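Local coordinates for putative uncharacterized protein (Ustilago maydis, PDB 4GNX) that binds single-stranded DNA as a subunit of replication protein A, probably shielding the strand during DNA replication and repair, at residues E304-Y308 against A374-H378; M399-C404 against I421-V427. All blocks are in the same frame, centred on the assembly; numbering follows the deposited sequence.

Contact 1. Residues E304-Y308 against A374-H378. With nucleotides of chain G.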
ATOM      1  N   GLU C 304      -6.352  16.231  28.228  1.00 69.46           N
ATOM      2  CA  GLU C 304      -7.576  16.739  28.824  1.00 72.96           C
ATOM      3  C   GLU C 304      -8.801  16.119  28.161  1.00 70.81           C
ATOM      4  O   GLU C 304      -8.892  16.051  26.924  1.00 68.01           O
ATOM      5  CB  GLU C 304      -7.638  18.270  28.774  1.00 79.34           C
ATOM      6  CG  GLU C 304      -7.323  18.893  27.418  1.00 83.90           C
ATOM      7  CD  GLU C 304      -8.212  20.087  27.097  1.00 91.32           C
ATOM      8  OE1 GLU C 304      -9.203  20.317  27.832  1.00 97.20           O
ATOM      9  OE2 GLU C 304      -7.933  20.791  26.099  1.00 92.73           O
ATOM     10  N   ASN C 305      -9.711  15.644  29.016  1.00 69.06           N
ATOM     11  CA  ASN C 305     -10.962  15.019  28.615  1.00 65.29           C
ATOM     12  C   ASN C 305     -10.809  13.744  27.773  1.00 59.11           C
ATOM     13  O   ASN C 305     -11.577  13.493  26.851  1.00 58.14           O
ATOM     14  CB  ASN C 305     -11.854  16.044  27.921  1.00 69.58           C
ATOM     15  CG  ASN C 305     -13.321  15.687  28.011  1.00 77.59           C
ATOM     16  OD1 ASN C 305     -13.981  15.506  26.986  1.00 80.83           O
ATOM     17  ND2 ASN C 305     -13.843  15.566  29.245  1.00 81.57           N
ATOM     18  N   LEU C 306      -9.811  12.937  28.106  1.00 55.12           N
ATOM     19  CA  LEU C 306      -9.565  11.663  27.427  1.00 50.33           C
ATOM     20  C   LEU C 306     -10.712  10.702  27.694  1.00 49.96           C
ATOM     21  O   LEU C 306     -11.100   9.917  26.835  1.00 48.74           O
ATOM     22  CB  LEU C 306      -8.275  11.043  27.959  1.00 48.91           C
ATOM     23  CG  LEU C 306      -7.272  10.376  27.021  1.00 47.76           C
ATOM     24  CD1 LEU C 306      -6.206   9.710  27.865  1.00 48.58           C
ATOM     25  CD2 LEU C 306      -7.868   9.378  26.029  1.00 46.91           C
ATOM     26  N   TYR C 307     -11.232  10.753  28.911  1.00 51.03           N
ATOM     27  CA  TYR C 307     -12.313   9.880  29.299  1.00 52.24           C
ATOM     28  C   TYR C 307     -13.361  10.600  30.135  1.00 53.57           C
ATOM     29  O   TYR C 307     -13.092  11.627  30.751  1.00 53.70           O
ATOM     30  CB  TYR C 307     -11.782   8.649  30.031  1.00 52.90           C
ATOM     31  CG  TYR C 307     -10.886   8.960  31.197  1.00 53.89           C
ATOM     32  CD1 TYR C 307     -11.415   9.417  32.411  1.00 56.14           C
ATOM     33  CD2 TYR C 307      -9.510   8.787  31.099  1.00 52.52           C
ATOM     34  CE1 TYR C 307     -10.598   9.695  33.494  1.00 57.18           C
ATOM     35  CE2 TYR C 307      -8.683   9.054  32.179  1.00 54.03           C
ATOM     36  CZ  TYR C 307      -9.235   9.510  33.368  1.00 56.63           C
ATOM     37  OH  TYR C 307      -8.428   9.781  34.440  1.00 58.90           O
ATOM     38  N   TYR C 308     -14.569  10.057  30.103  1.00 54.78           N
ATOM     39  CA  TYR C 308     -15.682  10.600  30.843  1.00 57.63           C
ATOM     40  C   TYR C 308     -16.150   9.543  31.816  1.00 59.56           C
ATOM     41  O   TYR C 308     -15.843   8.357  31.644  1.00 58.91           O
ATOM     42  CB  TYR C 308     -16.818  11.055  29.911  1.00 58.61           C
ATOM     43  CG  TYR C 308     -17.570   9.949  29.211  1.00 59.17           C
ATOM     44  CD1 TYR C 308     -18.851   9.561  29.632  1.00 61.65           C
ATOM     45  CD2 TYR C 308     -17.003   9.288  28.119  1.00 57.80           C
ATOM     46  CE1 TYR C 308     -19.534   8.536  28.991  1.00 62.53           C
ATOM     47  CE2 TYR C 308     -17.678   8.266  27.469  1.00 58.47           C
ATOM     48  CZ  TYR C 308     -18.933   7.895  27.909  1.00 61.24           C
ATOM     49  OH  TYR C 308     -19.557   6.883  27.241  1.00 63.05           O
ATOM     50  N   ALA C 374      -9.988   2.521  30.231  1.00 53.38           N
ATOM     51  CA  ALA C 374     -10.068   3.877  30.792  1.00 53.82           C
ATOM     52  C   ALA C 374     -10.028   3.889  32.327  1.00 56.67           C
ATOM     53  O   ALA C 374      -9.537   4.850  32.938  1.00 56.26           O
ATOM     54  CB  ALA C 374     -11.291   4.618  30.270  1.00 53.04           C
ATOM     55  N   GLY C 375     -10.529   2.811  32.931  1.00 59.55           N
ATOM     56  CA  GLY C 375     -10.459   2.614  34.373  1.00 62.92           C
ATOM     57  C   GLY C 375      -9.023   2.486  34.841  1.00 64.39           C
ATOM     58  O   GLY C 375      -8.621   3.127  35.821  1.00 66.31           O
ATOM     59  N   GLU C 376      -8.248   1.671  34.121  1.00 63.83           N
ATOM     60  CA  GLU C 376      -6.840   1.424  34.451  1.00 64.09           C
ATOM     61  C   GLU C 376      -6.005   2.708  34.321  1.00 60.00           C
ATOM     62  O   GLU C 376      -5.086   2.971  35.111  1.00 60.50           O
ATOM     63  CB  GLU C 376      -6.265   0.340  33.536  1.00 66.62           C
ATOM     64  CG  GLU C 376      -6.821  -1.070  33.716  1.00 73.48           C
ATOM     65  CD  GLU C 376      -6.334  -2.051  32.638  1.00 77.03           C
ATOM     66  OE1 GLU C 376      -6.699  -1.881  31.449  1.00 75.37           O
ATOM     67  OE2 GLU C 376      -5.595  -3.011  32.979  1.00 82.08           O
ATOM     68  N   LEU C 377      -6.334   3.499  33.312  1.00 55.24           N
ATOM     69  CA  LEU C 377      -5.656   4.752  33.081  1.00 52.69           C
ATOM     70  C   LEU C 377      -5.899   5.718  34.228  1.00 53.91           C
ATOM     71  O   LEU C 377      -4.966   6.350  34.734  1.00 53.98           O
ATOM     72  CB  LEU C 377      -6.159   5.370  31.785  1.00 49.82           C
ATOM     73  CG  LEU C 377      -5.122   6.002  30.871  1.00 47.52           C
ATOM     74  CD1 LEU C 377      -5.714   7.283  30.334  1.00 46.77           C
ATOM     75  CD2 LEU C 377      -3.794   6.270  31.564  1.00 48.08           C
ATOM     76  N   HIS C 378      -7.172   5.812  34.625  1.00 54.99           N
ATOM     77  CA  HIS C 378      -7.647   6.687  35.693  1.00 55.78           C
ATOM     78  C   HIS C 378      -6.903   6.450  36.974  1.00 57.47           C
ATOM     79  O   HIS C 378      -6.398   7.379  37.587  1.00 57.77           O
ATOM     80  CB  HIS C 378      -9.142   6.465  35.886  1.00 56.71           C
ATOM     81  CG  HIS C 378      -9.750   7.332  36.948  1.00 58.40           C
ATOM     82  ND1 HIS C 378     -10.123   6.846  38.144  1.00 60.68           N
ATOM     83  CD2 HIS C 378     -10.023   8.701  36.971  1.00 58.38           C
ATOM     84  CE1 HIS C 378     -10.613   7.850  38.901  1.00 62.25           C
ATOM     85  NE2 HIS C 378     -10.557   8.983  38.180  1.00 60.67           N
TER
ATOM     86  P    DT G  13     -25.244   5.868  24.927  1.00137.53           P
ATOM     87  OP1  DT G  13     -24.832   5.682  26.335  1.00125.94           O
ATOM     88  OP2  DT G  13     -26.678   6.133  24.631  1.00131.58           O
ATOM     89  O5'  DT G  13     -24.355   7.025  24.277  1.00126.33           O
ATOM     90  C5'  DT G  13     -23.881   8.158  25.039  1.00109.29           C
ATOM     91  C4'  DT G  13     -22.374   8.122  25.174  1.00101.87           C
ATOM     92  O4'  DT G  13     -21.839   6.964  24.509  1.00105.56           O
ATOM     93  C3'  DT G  13     -21.631   9.300  24.554  1.00 96.59           C
ATOM     94  O3'  DT G  13     -21.366  10.269  25.562  1.00 90.15           O
ATOM     95  C2'  DT G  13     -20.279   8.716  24.176  1.00 96.67           C
ATOM     96  C1'  DT G  13     -20.478   7.206  24.177  1.00101.18           C
ATOM     97  N1   DT G  13     -20.222   6.582  22.875  1.00105.36           N
ATOM     98  C2   DT G  13     -19.534   5.388  22.827  1.00105.48           C
ATOM     99  O2   DT G  13     -19.100   4.827  23.822  1.00 99.85           O
ATOM    100  N3   DT G  13     -19.365   4.877  21.563  1.00109.38           N
ATOM    101  C4   DT G  13     -19.809   5.426  20.373  1.00114.09           C
ATOM    102  O4   DT G  13     -19.578   4.851  19.311  1.00118.33           O
ATOM    103  C5   DT G  13     -20.526   6.679  20.500  1.00110.57           C
ATOM    104  C7   DT G  13     -21.046   7.350  19.269  1.00110.45           C
ATOM    105  C6   DT G  13     -20.696   7.183  21.729  1.00104.82           C
ATOM    106  P    DT G  19      -4.488  20.268  23.719  1.00 97.19           P
ATOM    107  OP1  DT G  19      -4.213  18.817  23.589  1.00 95.61           O
ATOM    108  OP2  DT G  19      -5.739  20.709  24.386  1.00 98.62           O
ATOM    109  O5'  DT G  19      -3.274  20.876  24.563  1.00107.15           O
ATOM    110  C5'  DT G  19      -2.196  21.619  23.955  1.00114.07           C
ATOM    111  C4'  DT G  19      -1.199  20.681  23.313  1.00124.98           C
ATOM    112  O4'  DT G  19      -1.629  20.367  21.970  1.00132.87           O
ATOM    113  C3'  DT G  19       0.202  21.252  23.138  1.00134.04           C
ATOM    114  O3'  DT G  19       1.096  20.146  22.989  1.00147.18           O
ATOM    115  C2'  DT G  19       0.076  22.010  21.828  1.00134.24           C
ATOM    116  C1'  DT G  19      -0.868  21.119  21.023  1.00132.11           C
ATOM    117  N1   DT G  19      -1.823  21.820  20.132  1.00126.87           N
ATOM    118  C2   DT G  19      -2.425  21.082  19.136  1.00125.54           C
ATOM    119  O2   DT G  19      -2.191  19.897  18.948  1.00125.68           O
ATOM    120  N3   DT G  19      -3.313  21.786  18.358  1.00121.41           N
ATOM    121  C4   DT G  19      -3.653  23.120  18.477  1.00113.25           C
ATOM    122  O4   DT G  19      -4.470  23.614  17.705  1.00105.02           O
ATOM    123  C5   DT G  19      -2.986  23.834  19.546  1.00114.21           C
ATOM    124  C7   DT G  19      -3.290  25.283  19.753  1.00111.78           C
ATOM    125  C6   DT G  19      -2.120  23.155  20.311  1.00120.25           C
ATOM    126  P    DT G  14     -22.322  11.519  25.723  1.00 81.78           P
ATOM    127  OP1  DT G  14     -23.309  11.153  26.774  1.00 77.76           O
ATOM    128  OP2  DT G  14     -22.790  11.979  24.391  1.00 78.60           O
ATOM    129  O5'  DT G  14     -21.237  12.550  26.265  1.00 74.45           O
ATOM    130  C5'  DT G  14     -20.185  12.102  27.133  1.00 76.17           C
ATOM    131  C4'  DT G  14     -19.264  13.258  27.443  1.00 81.12           C
ATOM    132  O4'  DT G  14     -18.191  13.262  26.478  1.00 89.02           O
ATOM    133  C3'  DT G  14     -19.930  14.630  27.348  1.00 81.68           C
ATOM    134  O3'  DT G  14     -19.478  15.538  28.353  1.00 85.89           O
ATOM    135  C2'  DT G  14     -19.557  15.124  25.964  1.00 81.57           C
ATOM    136  C1'  DT G  14     -18.251  14.415  25.648  1.00 85.74           C
ATOM    137  N1   DT G  14     -18.174  13.970  24.245  1.00 83.54           N
ATOM    138  C2   DT G  14     -17.178  14.493  23.449  1.00 75.23           C
ATOM    139  O2   DT G  14     -16.341  15.281  23.860  1.00 67.93           O
ATOM    140  N3   DT G  14     -17.193  14.047  22.148  1.00 72.86           N
ATOM    141  C4   DT G  14     -18.087  13.158  21.579  1.00 74.70           C
ATOM    142  O4   DT G  14     -17.974  12.849  20.397  1.00 76.30           O
ATOM    143  C5   DT G  14     -19.112  12.656  22.471  1.00 76.50           C
ATOM    144  C7   DT G  14     -20.129  11.693  21.944  1.00 73.03           C
ATOM    145  C6   DT G  14     -19.104  13.084  23.740  1.00 81.53           C
TER
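Ala374, at the start of helix 374-381, meets Tyr307 near the C-terminal end of strand 290-310: its CB lies 4.1 Å from Tyr307 CB, and its carbonyl oxygen sits over one face of the tyrosine ring, offset toward the rim. That oxygen is also the acceptor of the helical bond from His378 N. Three residues on, Leu377 touches Leu306 and Tyr307 with one methyl, CD1. This atom is 3.5 Å from Leu306 CD1, the two leucine side chains crossing at about a right angle, and 3.9 Å from Tyr307 CE2, at the edge of the ring and near its plane. His378 ends the segment. With CG anti to the backbone nitrogen (chi1 -179°), it turns its CD2 edge to the phenol end of Tyr307, CD2 coming 3.2 Å from Tyr307 OH; the ring planes stand at 82° with centroids 5.7 Å apart. The imidazole does stack on Tyr342. Leu306 and Leu377 also share Tyr344 and, through Leu392 and Phe388, helix 385-395. Tyr308 points away from the helix, and Tyr308 OH bonds to Asn317 O. Since the contacts are apolar and aromatic, shape fit probably holds the helix on this OB-fold domain, while the next residue, Tyr308, packs on the sugars of DT13 and DT14 of chain G.

Contact 2. Residues M399-C404 against I421-V427; sequences MYMFNC and ISRAAPV
Phe402 and Ala424 face each other as a non-hydrogen-bonded antiparallel pair, the alanine CB 3.7 Å from Phe402 CD2. The phenylalanine CG is anti to its carbonyl carbon (chi1 -69°), which brings the CD2 and CE2 side of the ring obliquely against Ala424 CB and Ile421 CD1, while Tyr400 CB lies over one ring face. Leu359 adjoins both Phe402 and Ile421, continuing this buried side. Tyr400 takes a similar first torsion; its CD2 lies 3.8 Å from Pro426 CA, and Ala425 O meets the ring at its edge, near its plane. At the far end, Met399 CG rests on Val427 CG2 at 3.7 Å before its chain bends away. Backbone bonds fix the register, among them Met401 N to Ala425 O at 2.7 Å and Asn403 N to Arg423 O, the latter nearly straight at 171°. Asn403 O is gripped twice by one residue: Ser422 N approaches at 2.8 Å, nearly along the C=O axis, and Ser422 OG at 2.9 Å from above the carbonyl plane. Arg423 N adds a weak third bond. Ser422 and Arg423 together opposite Asn403 form a classic beta bulge, here in the hairpin of strands 398-411 and 414-426 within an OB-fold domain.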
ATOM      1  N   MET C 399       2.078   2.901  14.614  1.00 35.21           N
ATOM      2  CA  MET C 399       1.463   2.934  13.288  1.00 35.52           C
ATOM      3  C   MET C 399       0.261   1.998  13.133  1.00 35.15           C
ATOM      4  O   MET C 399       0.313   0.818  13.514  1.00 35.60           O
ATOM      5  CB  MET C 399       2.520   2.589  12.249  1.00 38.06           C
ATOM      6  CG  MET C 399       2.229   3.143  10.871  1.00 42.85           C
ATOM      7  SD  MET C 399       3.630   3.007   9.745  1.00 50.19           S
ATOM      8  CE  MET C 399       4.971   3.638  10.779  1.00 47.49           C
ATOM      9  N   TYR C 400      -0.819   2.514  12.548  1.00 34.48           N
ATOM     10  CA  TYR C 400      -2.054   1.724  12.434  1.00 36.63           C
ATOM     11  C   TYR C 400      -2.723   1.825  11.094  1.00 37.01           C
ATOM     12  O   TYR C 400      -2.632   2.854  10.432  1.00 36.62           O
ATOM     13  CB  TYR C 400      -3.094   2.157  13.488  1.00 37.30           C
ATOM     14  CG  TYR C 400      -2.644   1.964  14.900  1.00 36.90           C
ATOM     15  CD1 TYR C 400      -1.890   2.927  15.549  1.00 36.11           C
ATOM     16  CD2 TYR C 400      -2.952   0.810  15.567  1.00 39.10           C
ATOM     17  CE1 TYR C 400      -1.457   2.740  16.837  1.00 37.97           C
ATOM     18  CE2 TYR C 400      -2.530   0.607  16.861  1.00 41.12           C
ATOM     19  CZ  TYR C 400      -1.785   1.574  17.491  1.00 40.71           C
ATOM     20  OH  TYR C 400      -1.384   1.354  18.786  1.00 44.07           O
ATOM     21  N   MET C 401      -3.414   0.758  10.710  1.00 38.85           N
ATOM     22  CA  MET C 401      -4.454   0.870   9.709  1.00 40.39           C
ATOM     23  C   MET C 401      -5.701   1.343  10.417  1.00 41.00           C
ATOM     24  O   MET C 401      -6.144   0.724  11.378  1.00 44.10           O
ATOM     25  CB  MET C 401      -4.714  -0.453   9.005  1.00 43.69           C
ATOM     26  CG  MET C 401      -3.971  -0.615   7.677  1.00 47.40           C
ATOM     27  SD  MET C 401      -4.302   0.664   6.431  1.00 49.93           S
ATOM     28  CE  MET C 401      -6.078   0.852   6.611  1.00 51.36           C
ATOM     29  N   PHE C 402      -6.252   2.457   9.958  1.00 39.02           N
ATOM     30  CA  PHE C 402      -7.451   3.017  10.559  1.00 39.10           C
ATOM     31  C   PHE C 402      -8.637   2.920   9.619  1.00 40.34           C
ATOM     32  O   PHE C 402      -8.590   3.369   8.479  1.00 39.77           O
ATOM     33  CB  PHE C 402      -7.240   4.498  10.890  1.00 37.81           C
ATOM     34  CG  PHE C 402      -6.283   4.757  12.002  1.00 35.77           C
ATOM     35  CD1 PHE C 402      -5.049   5.333  11.739  1.00 34.10           C
ATOM     36  CD2 PHE C 402      -6.626   4.466  13.315  1.00 36.30           C
ATOM     37  CE1 PHE C 402      -4.152   5.591  12.760  1.00 33.64           C
ATOM     38  CE2 PHE C 402      -5.741   4.721  14.346  1.00 35.95           C
ATOM     39  CZ  PHE C 402      -4.500   5.289  14.070  1.00 34.97           C
ATOM     40  N   ASN C 403      -9.712   2.346  10.111  1.00 43.47           N
ATOM     41  CA  ASN C 403     -10.940   2.303   9.358  1.00 46.78           C
ATOM     42  C   ASN C 403     -11.864   3.378   9.899  1.00 46.42           C
ATOM     43  O   ASN C 403     -12.187   3.402  11.088  1.00 45.57           O
ATOM     44  CB  ASN C 403     -11.582   0.921   9.464  1.00 52.07           C
ATOM     45  CG  ASN C 403     -12.702   0.738   8.473  1.00 58.83           C
ATOM     46  OD1 ASN C 403     -12.637   1.268   7.366  1.00 63.58           O
ATOM     47  ND2 ASN C 403     -13.747   0.005   8.862  1.00 61.62           N
ATOM     48  N   CYS C 404     -12.285   4.280   9.027  1.00 47.07           N
ATOM     49  CA  CYS C 404     -13.009   5.455   9.481  1.00 48.78           C
ATOM     50  C   CYS C 404     -14.263   5.767   8.708  1.00 52.89           C
ATOM     51  O   CYS C 404     -14.404   5.416   7.534  1.00 54.01           O
ATOM     52  CB  CYS C 404     -12.128   6.697   9.403  1.00 46.62           C
ATOM     53  SG  CYS C 404     -10.468   6.497  10.047  1.00 43.85           S
ATOM     54  N   ILE C 421     -13.003   6.670  14.273  1.00 44.74           N
ATOM     55  CA  ILE C 421     -12.375   5.386  14.106  1.00 44.37           C
ATOM     56  C   ILE C 421     -13.426   4.320  14.395  1.00 47.03           C
ATOM     57  O   ILE C 421     -14.057   4.338  15.443  1.00 48.62           O
ATOM     58  CB  ILE C 421     -11.147   5.252  15.030  1.00 42.55           C
ATOM     59  CG1 ILE C 421     -10.080   6.279  14.607  1.00 41.82           C
ATOM     60  CG2 ILE C 421     -10.578   3.847  14.954  1.00 41.35           C
ATOM     61  CD1 ILE C 421      -9.053   6.661  15.657  1.00 40.44           C
ATOM     62  N   SER C 422     -13.634   3.424  13.440  1.00 48.14           N
ATOM     63  CA  SER C 422     -14.483   2.268  13.651  1.00 50.99           C
ATOM     64  C   SER C 422     -13.646   1.017  13.971  1.00 52.80           C
ATOM     65  O   SER C 422     -14.009   0.211  14.837  1.00 55.35           O
ATOM     66  CB  SER C 422     -15.419   2.057  12.460  1.00 51.81           C
ATOM     67  OG  SER C 422     -14.704   1.989  11.248  1.00 49.91           O
ATOM     68  N   ARG C 423     -12.528   0.849  13.271  1.00 53.29           N
ATOM     69  CA  ARG C 423     -11.522  -0.130  13.684  1.00 53.95           C
ATOM     70  C   ARG C 423     -10.138   0.435  13.497  1.00 48.18           C
ATOM     71  O   ARG C 423      -9.891   1.169  12.559  1.00 46.30           O
ATOM     72  CB  ARG C 423     -11.647  -1.446  12.914  1.00 61.20           C
ATOM     73  CG  ARG C 423     -11.365  -2.672  13.777  1.00 68.46           C
ATOM     74  CD  ARG C 423     -11.183  -3.952  12.968  1.00 76.85           C
ATOM     75  NE  ARG C 423      -9.772  -4.258  12.674  1.00 81.45           N
ATOM     76  CZ  ARG C 423      -9.311  -5.469  12.346  1.00 83.19           C
ATOM     77  NH1 ARG C 423     -10.148  -6.504  12.270  1.00 89.50           N
ATOM     78  NH2 ARG C 423      -8.013  -5.653  12.100  1.00 78.53           N
ATOM     79  N   ALA C 424      -9.245   0.113  14.417  1.00 46.54           N
ATOM     80  CA  ALA C 424      -7.822   0.372  14.229  1.00 44.13           C
ATOM     81  C   ALA C 424      -7.044  -0.934  14.382  1.00 44.15           C
ATOM     82  O   ALA C 424      -7.128  -1.601  15.399  1.00 46.55           O
ATOM     83  CB  ALA C 424      -7.330   1.411  15.215  1.00 42.86           C
ATOM     84  N   ALA C 425      -6.322  -1.323  13.348  1.00 42.88           N
ATOM     85  CA  ALA C 425      -5.491  -2.517  13.427  1.00 42.77           C
ATOM     86  C   ALA C 425      -4.039  -2.092  13.347  1.00 39.87           C
ATOM     87  O   ALA C 425      -3.717  -1.145  12.634  1.00 38.18           O
ATOM     88  CB  ALA C 425      -5.832  -3.480  12.309  1.00 44.44           C
ATOM     89  N   PRO C 426      -3.157  -2.771  14.100  1.00 39.89           N
ATOM     90  CA  PRO C 426      -1.724  -2.447  14.025  1.00 37.87           C
ATOM     91  C   PRO C 426      -1.172  -2.901  12.674  1.00 37.15           C
ATOM     92  O   PRO C 426      -1.564  -3.947  12.175  1.00 38.78           O
ATOM     93  CB  PRO C 426      -1.129  -3.268  15.164  1.00 38.81           C
ATOM     94  CG  PRO C 426      -2.053  -4.439  15.284  1.00 41.56           C
ATOM     95  CD  PRO C 426      -3.426  -3.911  14.997  1.00 41.57           C
ATOM     96  N   VAL C 427      -0.300  -2.109  12.075  1.00 35.14           N
ATOM     97  CA  VAL C 427       0.243  -2.440  10.755  1.00 35.08           C
ATOM     98  C   VAL C 427       0.950  -3.800  10.686  1.00 37.48           C
ATOM     99  O   VAL C 427       1.763  -4.140  11.557  1.00 39.17           O
ATOM    100  CB  VAL C 427       1.222  -1.350  10.273  1.00 33.40           C
ATOM    101  CG1 VAL C 427       1.907  -1.775   8.972  1.00 33.72           C
ATOM    102  CG2 VAL C 427       0.509   0.002  10.123  1.00 31.58           C
TER

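In the fold
Contact 1 and contact 2 lie about 21 Å apart between centres, and about 11 Å between nearest atoms, so they do not touch. They follow one another along the chain, and both lie in what is, by family, its C-terminal OB domain. What connects them is an antiparallel sheet in which strand 290-310, carrying segment 304-308, neighbours strand 398-411, carrying segment 399-404. Contact 1 sets a helix against one end of strand 290-310, whereas contact 2 pairs hairpin strands 398-411 and 414-426, and Ile421 bonds on to Ser360 of strand 355-362, consistent with closure of the OB barrel. Segment 304-308 directly touches nucleotides of chain G; contact 2 comes within about 6 Å of the nucleic acid at its nearest atom.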